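Local coordinates for mandelate racemase/muconate lactonizing enzyme family protein (PDB 3U4F) that binds magnesium in an enolase-superfamily barrel and probably acts as a hydro-lyase or racemase, at residues G49-H57 with N310-T318; E63-L74 with R380-A388. All blocks are in the same frame, centred on the assembly; numbering follows the deposited sequence.

Interaction 1: G49-H57 with N310-T318; sequences GWGQVSTYH and NLSLVTLFT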
loop_
_atom_site.group_PDB
_atom_site.type_symbol
_atom_site.label_atom_id
_atom_site.label_comp_id
_atom_site.label_asym_id
_atom_site.label_seq_id
_atom_site.Cartn_x
_atom_site.Cartn_y
_atom_site.Cartn_z
ATOM N N GLY A 49 0.575 2.300 -27.933
ATOM C CA GLY A 49 1.545 3.086 -27.170
ATOM C C GLY A 49 2.235 2.129 -26.221
ATOM O O GLY A 49 1.647 1.113 -25.833
ATOM N N TRP A 50 3.472 2.459 -25.863
ATOM C CA TRP A 50 4.327 1.684 -24.964
ATOM C C TRP A 50 4.632 2.478 -23.690
ATOM O O TRP A 50 4.964 3.668 -23.758
ATOM C CB TRP A 50 5.660 1.416 -25.680
ATOM C CG TRP A 50 5.570 0.286 -26.703
ATOM C CD1 TRP A 50 5.267 0.380 -28.042
ATOM C CD2 TRP A 50 5.728 -1.111 -26.419
ATOM N NE1 TRP A 50 5.266 -0.900 -28.624
ATOM C CE2 TRP A 50 5.539 -1.823 -27.640
ATOM C CE3 TRP A 50 6.025 -1.831 -25.248
ATOM C CZ2 TRP A 50 5.650 -3.226 -27.713
ATOM C CZ3 TRP A 50 6.138 -3.217 -25.315
ATOM C CH2 TRP A 50 5.969 -3.904 -26.541
ATOM N N GLY A 51 4.528 1.811 -22.535
ATOM C CA GLY A 51 4.852 2.387 -21.224
ATOM C C GLY A 51 5.610 1.350 -20.403
ATOM O O GLY A 51 6.038 0.300 -20.937
ATOM N N GLN A 52 5.801 1.638 -19.125
ATOM C CA GLN A 52 6.548 0.735 -18.251
ATOM C C GLN A 52 5.926 0.772 -16.881
ATOM O O GLN A 52 5.532 1.839 -16.398
ATOM C CB GLN A 52 8.024 1.139 -18.183
ATOM C CG GLN A 52 8.938 0.148 -17.445
ATOM C CD GLN A 52 10.223 0.828 -17.018
ATOM O OE1 GLN A 52 11.083 1.106 -17.844
ATOM N NE2 GLN A 52 10.338 1.125 -15.720
ATOM N N VAL A 53 5.741 -0.403 -16.279
ATOM C CA VAL A 53 5.437 -0.442 -14.849
ATOM C C VAL A 53 6.698 -0.113 -14.038
ATOM O O VAL A 53 7.832 -0.166 -14.544
ATOM C CB VAL A 53 4.855 -1.829 -14.428
ATOM C CG1 VAL A 53 3.528 -2.119 -15.177
ATOM C CG2 VAL A 53 5.887 -2.949 -14.643
ATOM N N SER A 54 6.531 0.184 -12.753
ATOM C CA SER A 54 7.719 0.340 -11.932
ATOM C C SER A 54 8.619 -0.888 -11.981
ATOM O O SER A 54 8.132 -2.035 -12.054
ATOM C CB SER A 54 7.360 0.646 -10.469
ATOM O OG SER A 54 8.566 0.704 -9.747
ATOM N N THR A 55 9.933 -0.647 -11.939
ATOM C CA THR A 55 10.924 -1.703 -11.753
ATOM C C THR A 55 10.783 -2.310 -10.367
ATOM O O THR A 55 10.163 -1.705 -9.490
ATOM C CB THR A 55 12.351 -1.162 -11.883
ATOM O OG1 THR A 55 12.476 0.041 -11.104
ATOM C CG2 THR A 55 12.668 -0.835 -13.366
ATOM N N TYR A 56 11.292 -3.541 -10.270
ATOM C CA TYR A 56 11.483 -4.369 -9.066
ATOM C C TYR A 56 10.212 -5.175 -8.792
ATOM O O TYR A 56 9.146 -4.608 -8.558
ATOM C CB TYR A 56 11.965 -3.578 -7.852
ATOM C CG TYR A 56 13.187 -2.706 -8.137
ATOM C CD1 TYR A 56 14.422 -3.280 -8.442
ATOM C CD2 TYR A 56 13.100 -1.305 -8.086
ATOM C CE1 TYR A 56 15.554 -2.471 -8.706
ATOM C CE2 TYR A 56 14.224 -0.496 -8.339
ATOM C CZ TYR A 56 15.436 -1.086 -8.644
ATOM O OH TYR A 56 16.520 -0.269 -8.907
ATOM N N HIS A 57 10.347 -6.492 -8.899
ATOM C CA HIS A 57 9.204 -7.406 -8.812
ATOM C C HIS A 57 8.125 -7.052 -9.850
ATOM O O HIS A 57 6.932 -7.144 -9.600
ATOM C CB HIS A 57 8.687 -7.483 -7.341
ATOM C CG HIS A 57 9.775 -7.804 -6.353
ATOM N ND1 HIS A 57 9.921 -7.148 -5.143
ATOM C CD2 HIS A 57 10.820 -8.662 -6.436
ATOM C CE1 HIS A 57 10.992 -7.605 -4.513
ATOM N NE2 HIS A 57 11.559 -8.518 -5.278
ATOM N N ASN A 310 17.029 4.330 -11.599
ATOM C CA ASN A 310 17.750 3.482 -12.530
ATOM C C ASN A 310 17.452 3.970 -13.934
ATOM O O ASN A 310 16.642 4.896 -14.117
ATOM C CB ASN A 310 17.361 2.025 -12.389
ATOM C CG ASN A 310 15.895 1.826 -12.489
ATOM O OD1 ASN A 310 15.288 2.066 -13.527
ATOM N ND2 ASN A 310 15.294 1.384 -11.389
ATOM N N LEU A 311 18.114 3.339 -14.897
ATOM C CA LEU A 311 17.974 3.733 -16.299
ATOM C C LEU A 311 17.054 2.818 -17.092
ATOM O O LEU A 311 17.275 2.567 -18.304
ATOM C CB LEU A 311 19.349 3.869 -16.971
ATOM C CG LEU A 311 20.244 4.933 -16.323
ATOM C CD1 LEU A 311 21.695 4.970 -16.925
ATOM C CD2 LEU A 311 19.524 6.305 -16.287
ATOM N N SER A 312 16.022 2.305 -16.414
ATOM C CA SER A 312 14.809 1.886 -17.116
ATOM C C SER A 312 14.166 3.170 -17.662
ATOM O O SER A 312 14.801 4.230 -17.643
ATOM C CB SER A 312 13.813 1.169 -16.184
ATOM O OG SER A 312 13.224 2.070 -15.261
ATOM N N LEU A 313 12.921 3.112 -18.122
ATOM C CA LEU A 313 12.278 4.340 -18.676
ATOM C C LEU A 313 11.904 5.414 -17.640
ATOM O O LEU A 313 11.564 6.541 -18.007
ATOM C CB LEU A 313 11.056 4.002 -19.549
ATOM C CG LEU A 313 11.376 3.245 -20.849
ATOM C CD1 LEU A 313 10.089 2.928 -21.542
ATOM C CD2 LEU A 313 12.247 4.139 -21.726
ATOM N N VAL A 314 11.976 5.077 -16.353
ATOM C CA VAL A 314 11.624 6.041 -15.322
ATOM C C VAL A 314 12.424 7.336 -15.464
ATOM O O VAL A 314 11.872 8.416 -15.303
ATOM C CB VAL A 314 11.732 5.428 -13.884
ATOM C CG1 VAL A 314 13.205 5.163 -13.515
ATOM C CG2 VAL A 314 11.037 6.326 -12.866
ATOM N N THR A 315 13.689 7.221 -15.844
ATOM C CA THR A 315 14.516 8.423 -16.040
ATOM C C THR A 315 14.006 9.281 -17.209
ATOM O O THR A 315 13.831 10.523 -17.065
ATOM C CB THR A 315 15.996 8.063 -16.087
ATOM O OG1 THR A 315 16.338 7.453 -14.837
ATOM C CG2 THR A 315 16.863 9.295 -16.262
ATOM N N LEU A 316 13.734 8.635 -18.337
ATOM C CA LEU A 316 13.182 9.326 -19.503
ATOM C C LEU A 316 11.837 9.983 -19.227
ATOM O O LEU A 316 11.598 11.136 -19.629
ATOM C CB LEU A 316 13.060 8.365 -20.704
ATOM C CG LEU A 316 12.513 8.975 -22.012
ATOM C CD1 LEU A 316 13.371 10.216 -22.455
ATOM C CD2 LEU A 316 12.514 7.908 -23.098
ATOM N N PHE A 317 10.954 9.268 -18.527
ATOM C CA PHE A 317 9.649 9.822 -18.191
ATOM C C PHE A 317 9.815 11.098 -17.371
ATOM O O PHE A 317 9.080 12.078 -17.570
ATOM C CB PHE A 317 8.799 8.836 -17.379
ATOM C CG PHE A 317 8.440 7.538 -18.100
ATOM C CD1 PHE A 317 8.426 7.437 -19.484
ATOM C CD2 PHE A 317 8.100 6.408 -17.355
ATOM C CE1 PHE A 317 8.089 6.195 -20.141
ATOM C CE2 PHE A 317 7.737 5.181 -17.990
ATOM C CZ PHE A 317 7.708 5.085 -19.371
ATOM N N THR A 318 10.775 11.073 -16.451
ATOM C CA THR A 318 11.053 12.229 -15.594
ATOM C C THR A 318 11.631 13.404 -16.420
ATOM O O THR A 318 11.268 14.571 -16.194
ATOM C CB THR A 318 12.047 11.838 -14.502
ATOM O OG1 THR A 318 11.518 10.716 -13.752
ATOM C CG2 THR A 318 12.283 13.010 -13.566
#
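Gln-52 lays its carboxamide against the first turn of helix 313-318 and spends both ends of it there. OE1 accepts from Leu-313 N at 2.7 Å, the donor tilted from the carbonyl plane, while NE2 gives one hydrogen to Ser-312 OG at 3.1 Å, nearly in the amide plane. The other hydrogen of NE2 returns to Val-53 O of its own segment, so three bonds fix the rotation of the amide. With CG anti to the backbone N (chi1 -172°), the extended side chain reaches from the strand segment 49-52 to the helix. Beside it, the ring of Phe-317 turns its edge to Gln-52 N, CZ lying 3.9 Å away.

A second polar group sits further along the loop. Asn-310 and Thr-55 approach from opposite directions, and Asn-310 ND2 donates to Thr-55 OG1 at 3.1 Å and to Tyr-56 OH at 3.2 Å, the Tyr-56 ring standing 76° from the amide plane. The methyl CG2 of Thr-55 rests 3.5 Å from Ser-312 OG.

Behind these pairs, Asn-310 OD1 takes Ser-312 N on an in-plane lone pair in an Asx turn, and also accepts from Ser-312 OG at 2.7 Å. Ser-312 is the N-cap residue of the helix, and its OG accepts a weak capping bond from Val-314 N, so Gln-52 is joined to the capping network itself. Further out, Thr-109 binds Gln-52 N, Tyr-354 binds Ser-312 O, and Leu-282 covers Gln-52 and Phe-317.

The arrangement joins the N-terminal capping domain to a helix of the barrel domain, as in the enolase superfamily. The Tyr-56 side chain lies about 9 Å from the bound guanidine, consistent with the capping-domain loop that borders the active site in this superfamily.

Interaction 2: E63-L74 with R380-A388; sequences EVLHRQVAPWML and RSAYKVSRA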
loop_
_atom_site.group_PDB
_atom_site.type_symbol
_atom_site.label_atom_id
_atom_site.label_comp_id
_atom_site.label_asym_id
_atom_site.label_seq_id
_atom_site.Cartn_x
_atom_site.Cartn_y
_atom_site.Cartn_z
ATOM N N GLU A 63 1.016 -8.924 -12.917
ATOM C CA GLU A 63 -0.167 -9.725 -12.558
ATOM C C GLU A 63 -1.271 -8.825 -11.938
ATOM O O GLU A 63 -2.442 -8.979 -12.252
ATOM C CB GLU A 63 0.210 -10.861 -11.620
ATOM C CG GLU A 63 -0.926 -11.883 -11.374
ATOM C CD GLU A 63 -1.337 -12.652 -12.635
ATOM O OE1 GLU A 63 -0.471 -12.893 -13.490
ATOM O OE2 GLU A 63 -2.531 -13.005 -12.761
ATOM N N VAL A 64 -0.876 -7.893 -11.062
ATOM C CA VAL A 64 -1.812 -6.944 -10.460
ATOM C C VAL A 64 -2.459 -6.082 -11.550
ATOM O O VAL A 64 -3.671 -5.768 -11.531
ATOM C CB VAL A 64 -1.051 -6.052 -9.422
ATOM C CG1 VAL A 64 -1.906 -4.886 -8.969
ATOM C CG2 VAL A 64 -0.613 -6.868 -8.241
ATOM N N LEU A 65 -1.650 -5.702 -12.538
ATOM C CA LEU A 65 -2.180 -4.914 -13.645
ATOM C C LEU A 65 -3.331 -5.661 -14.328
ATOM O O LEU A 65 -4.421 -5.098 -14.529
ATOM C CB LEU A 65 -1.061 -4.597 -14.664
ATOM C CG LEU A 65 -1.363 -3.500 -15.706
ATOM C CD1 LEU A 65 -0.073 -2.935 -16.306
ATOM C CD2 LEU A 65 -2.216 -4.089 -16.792
ATOM N N HIS A 66 -3.087 -6.914 -14.694
ATOM C CA HIS A 66 -4.131 -7.691 -15.401
ATOM C C HIS A 66 -5.311 -8.005 -14.476
ATOM O O HIS A 66 -6.468 -7.944 -14.895
ATOM C CB HIS A 66 -3.547 -8.955 -16.043
ATOM C CG HIS A 66 -2.661 -8.664 -17.212
ATOM N ND1 HIS A 66 -3.153 -8.234 -18.428
ATOM C CD2 HIS A 66 -1.311 -8.705 -17.343
ATOM C CE1 HIS A 66 -2.143 -8.016 -19.258
ATOM N NE2 HIS A 66 -1.016 -8.296 -18.627
ATOM N N ARG A 67 -5.007 -8.286 -13.211
ATOM C CA ARG A 67 -6.053 -8.661 -12.245
ATOM C C ARG A 67 -6.934 -7.502 -11.795
ATOM O O ARG A 67 -8.150 -7.657 -11.601
ATOM C CB ARG A 67 -5.398 -9.300 -11.020
ATOM C CG ARG A 67 -6.411 -9.992 -10.057
ATOM C CD ARG A 67 -6.869 -11.383 -10.581
ATOM N NE ARG A 67 -5.729 -12.255 -10.775
ATOM C CZ ARG A 67 -5.198 -13.047 -9.845
ATOM N NH1 ARG A 67 -5.717 -13.125 -8.613
ATOM N NH2 ARG A 67 -4.140 -13.783 -10.148
ATOM N N GLN A 68 -6.326 -6.334 -11.618
ATOM C CA GLN A 68 -6.960 -5.247 -10.862
ATOM C C GLN A 68 -6.986 -3.881 -11.528
ATOM O O GLN A 68 -7.659 -2.970 -11.039
ATOM C CB GLN A 68 -6.270 -5.113 -9.501
ATOM C CG GLN A 68 -6.566 -6.273 -8.586
ATOM C CD GLN A 68 -5.744 -6.203 -7.313
ATOM O OE1 GLN A 68 -6.197 -5.669 -6.299
ATOM N NE2 GLN A 68 -4.573 -6.788 -7.345
ATOM N N VAL A 69 -6.270 -3.719 -12.638
ATOM C CA VAL A 69 -6.302 -2.441 -13.348
ATOM C C VAL A 69 -6.995 -2.568 -14.713
ATOM O O VAL A 69 -7.970 -1.853 -14.999
ATOM C CB VAL A 69 -4.880 -1.877 -13.497
ATOM C CG1 VAL A 69 -4.886 -0.539 -14.260
ATOM C CG2 VAL A 69 -4.236 -1.694 -12.119
ATOM N N ALA A 70 -6.522 -3.510 -15.513
ATOM C CA ALA A 70 -7.128 -3.777 -16.843
ATOM C C ALA A 70 -8.653 -3.932 -16.810
ATOM O O ALA A 70 -9.321 -3.341 -17.661
ATOM C CB ALA A 70 -6.483 -4.987 -17.519
ATOM N N PRO A 71 -9.216 -4.706 -15.845
ATOM C CA PRO A 71 -10.679 -4.893 -15.927
ATOM C C PRO A 71 -11.500 -3.582 -15.837
ATOM O O PRO A 71 -12.626 -3.534 -16.346
ATOM C CB PRO A 71 -10.992 -5.799 -14.721
ATOM C CG PRO A 71 -9.701 -6.571 -14.486
ATOM C CD PRO A 71 -8.639 -5.505 -14.738
ATOM N N TRP A 72 -10.941 -2.551 -15.206
ATOM C CA TRP A 72 -11.624 -1.279 -15.007
ATOM C C TRP A 72 -11.329 -0.276 -16.099
ATOM O O TRP A 72 -12.056 0.712 -16.236
ATOM C CB TRP A 72 -11.279 -0.664 -13.636
ATOM C CG TRP A 72 -11.474 -1.641 -12.526
ATOM C CD1 TRP A 72 -10.513 -2.179 -11.741
ATOM C CD2 TRP A 72 -12.714 -2.218 -12.101
ATOM N NE1 TRP A 72 -11.067 -3.054 -10.845
ATOM C CE2 TRP A 72 -12.422 -3.092 -11.039
ATOM C CE3 TRP A 72 -14.046 -2.077 -12.519
ATOM C CZ2 TRP A 72 -13.417 -3.839 -10.377
ATOM C CZ3 TRP A 72 -15.036 -2.812 -11.860
ATOM C CH2 TRP A 72 -14.712 -3.687 -10.806
HETATM N N MSE A 73 -10.278 -0.525 -16.881
HETATM C CA MSE A 73 -9.870 0.437 -17.892
HETATM C C MSE A 73 -10.214 -0.002 -19.308
HETATM O O MSE A 73 -10.396 0.847 -20.170
HETATM C CB MSE A 73 -8.384 0.751 -17.760
HETATM C CG MSE A 73 -8.045 1.393 -16.405
HETATM SE SE MSE A 73 -6.201 2.041 -16.312
HETATM C CE MSE A 73 -6.425 3.632 -17.490
ATOM N N LEU A 74 -10.326 -1.306 -19.529
ATOM C CA LEU A 74 -10.655 -1.838 -20.859
ATOM C C LEU A 74 -12.091 -1.483 -21.263
ATOM O O LEU A 74 -13.004 -1.546 -20.427
ATOM C CB LEU A 74 -10.441 -3.350 -20.895
ATOM C CG LEU A 74 -8.990 -3.853 -21.015
ATOM C CD1 LEU A 74 -8.857 -5.340 -20.644
ATOM C CD2 LEU A 74 -8.384 -3.562 -22.439
ATOM N N ARG A 380 12.443 -12.648 -25.337
ATOM C CA ARG A 380 12.760 -13.395 -24.116
ATOM C C ARG A 380 11.793 -13.162 -22.944
ATOM O O ARG A 380 11.825 -13.920 -21.990
ATOM C CB ARG A 380 14.185 -13.080 -23.663
ATOM C CG ARG A 380 15.264 -13.515 -24.661
ATOM C CD ARG A 380 16.666 -13.389 -24.041
ATOM N NE ARG A 380 17.656 -13.256 -25.107
ATOM C CZ ARG A 380 18.979 -13.410 -24.976
ATOM N NH1 ARG A 380 19.531 -13.735 -23.806
ATOM N NH2 ARG A 380 19.761 -13.268 -26.045
ATOM N N SER A 381 10.917 -12.166 -23.051
ATOM C CA SER A 381 10.014 -11.754 -21.954
ATOM C C SER A 381 8.798 -12.665 -21.761
ATOM O O SER A 381 8.433 -13.430 -22.649
ATOM C CB SER A 381 9.503 -10.339 -22.197
ATOM O OG SER A 381 8.491 -10.331 -23.205
ATOM N N ALA A 382 8.180 -12.560 -20.587
ATOM C CA ALA A 382 6.902 -13.208 -20.326
ATOM C C ALA A 382 5.775 -12.285 -20.801
ATOM O O ALA A 382 5.714 -11.124 -20.418
ATOM C CB ALA A 382 6.785 -13.507 -18.825
ATOM N N TYR A 383 4.903 -12.806 -21.655
ATOM C CA TYR A 383 3.815 -12.061 -22.227
ATOM C C TYR A 383 2.489 -12.420 -21.608
ATOM O O TYR A 383 2.194 -13.610 -21.366
ATOM C CB TYR A 383 3.741 -12.367 -23.731
ATOM C CG TYR A 383 2.566 -11.838 -24.492
ATOM C CD1 TYR A 383 2.502 -10.502 -24.853
ATOM C CD2 TYR A 383 1.533 -12.692 -24.927
ATOM C CE1 TYR A 383 1.467 -10.014 -25.567
ATOM C CE2 TYR A 383 0.478 -12.211 -25.652
ATOM C CZ TYR A 383 0.449 -10.866 -25.988
ATOM O OH TYR A 383 -0.586 -10.346 -26.735
ATOM N N LYS A 384 1.677 -11.384 -21.402
ATOM C CA LYS A 384 0.311 -11.561 -20.935
ATOM C C LYS A 384 -0.591 -10.522 -21.572
ATOM O O LYS A 384 -0.204 -9.352 -21.739
ATOM C CB LYS A 384 0.264 -11.465 -19.391
ATOM C CG LYS A 384 -1.018 -12.009 -18.768
ATOM C CD LYS A 384 -0.828 -12.191 -17.248
ATOM C CE LYS A 384 -1.532 -13.456 -16.710
ATOM N NZ LYS A 384 -2.995 -13.363 -16.827
ATOM N N VAL A 385 -1.806 -10.926 -21.919
ATOM C CA VAL A 385 -2.755 -9.988 -22.524
ATOM C C VAL A 385 -4.141 -10.053 -21.907
ATOM O O VAL A 385 -4.612 -11.125 -21.531
ATOM C CB VAL A 385 -2.807 -10.173 -24.094
ATOM C CG1 VAL A 385 -3.251 -11.611 -24.481
ATOM C CG2 VAL A 385 -3.692 -9.140 -24.744
ATOM N N SER A 386 -4.750 -8.875 -21.776
ATOM C CA SER A 386 -6.158 -8.725 -21.454
ATOM C C SER A 386 -6.821 -7.935 -22.562
ATOM O O SER A 386 -6.279 -6.912 -23.020
ATOM C CB SER A 386 -6.352 -7.989 -20.133
ATOM O OG SER A 386 -5.810 -8.725 -19.053
ATOM N N ARG A 387 -7.985 -8.409 -23.003
ATOM C CA ARG A 387 -8.796 -7.711 -24.033
ATOM C C ARG A 387 -10.202 -7.332 -23.568
ATOM O O ARG A 387 -10.774 -8.020 -22.731
ATOM C CB ARG A 387 -8.930 -8.593 -25.287
ATOM C CG ARG A 387 -7.612 -8.962 -25.882
ATOM C CD ARG A 387 -7.796 -9.728 -27.193
ATOM N NE ARG A 387 -6.592 -10.505 -27.461
ATOM C CZ ARG A 387 -5.563 -10.053 -28.162
ATOM N NH1 ARG A 387 -5.599 -8.827 -28.670
ATOM N NH2 ARG A 387 -4.495 -10.827 -28.358
ATOM N N ALA A 388 -10.768 -6.269 -24.154
ATOM C CA ALA A 388 -12.129 -5.811 -23.845
ATOM C C ALA A 388 -13.184 -6.819 -24.314
ATOM O O ALA A 388 -12.937 -7.524 -25.301
ATOM C CB ALA A 388 -12.389 -4.466 -24.499
HETATM O O HOH W 1 -7.695 -8.609 -17.175
#
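The imidazole of His-66 carries the aliphatic chain of Lys-384 on one face and meets Ser-386 at its edge. Lys-384 CG stands 3.8 Å from the ring centroid in a CH-pi contact, offset toward the rim, and CD comes as near as 3.5 Å to His-66 CD2. At the edge, His-66 ND1 and Ser-386 OG share a 2.8 Å hydrogen bond whose donor may be either. The far nitrogen, NE2, is bound to Thr-30 OG1 on the adjoining strand, so both ring nitrogens are held.

Water 1 ties the same serine to the helix backbone, donating to His-66 O and lying 2.7 Å from Ser-386 OG. Were His-66 replaced by an alanine, Ser-386 OG would probably lose its direct bond to the helix and Thr-30 OG1 this partner, with a gap opened beside the Lys-384 chain.

Past the ring, the bent lysine chain brings CE to 3.4 Å from Glu-63 OE1. NZ stays 4.1 Å from Glu-63 OE2, too far for a salt bridge. Glu-63 OE2 instead pairs with Arg-67, which also bridges to Asp-59 of the second subunit. Just after the helix, Leu-74 packs against Ala-388 and sets CD1 3.7 Å from Ser-386 CB.

Helix 63-73 thus runs along strand 382-387, an outermost strand of its sheet within the chain, their axes 29° apart. Bonds at both nitrogens fix the turn of the imidazole and pin helix to sheet, whereas Lys-384 NZ, at most weakly attracted to Glu-63, is probably held more loosely.

How the interactions relate
Interaction 1 is buried near the middle of the chain and joins two domains; interaction 2 lies at the periphery, their centres about 17 Å apart, and stays with the N-terminal sheet. That sheet connects them: 48-52 and 382-387 are its two outermost strands within the chain, and helix 58-73 follows strand 48-52 directly, with Val-53 CG1 packing 3.9 Å from Leu-65 CD1. The chemistry follows the place. The inner contact relies on neutral amides and hydroxyls paired within the protein around a helix N-terminus, whereas the outer one mixes a histidine, long charged chains and a bridging water. Both border the second subunit.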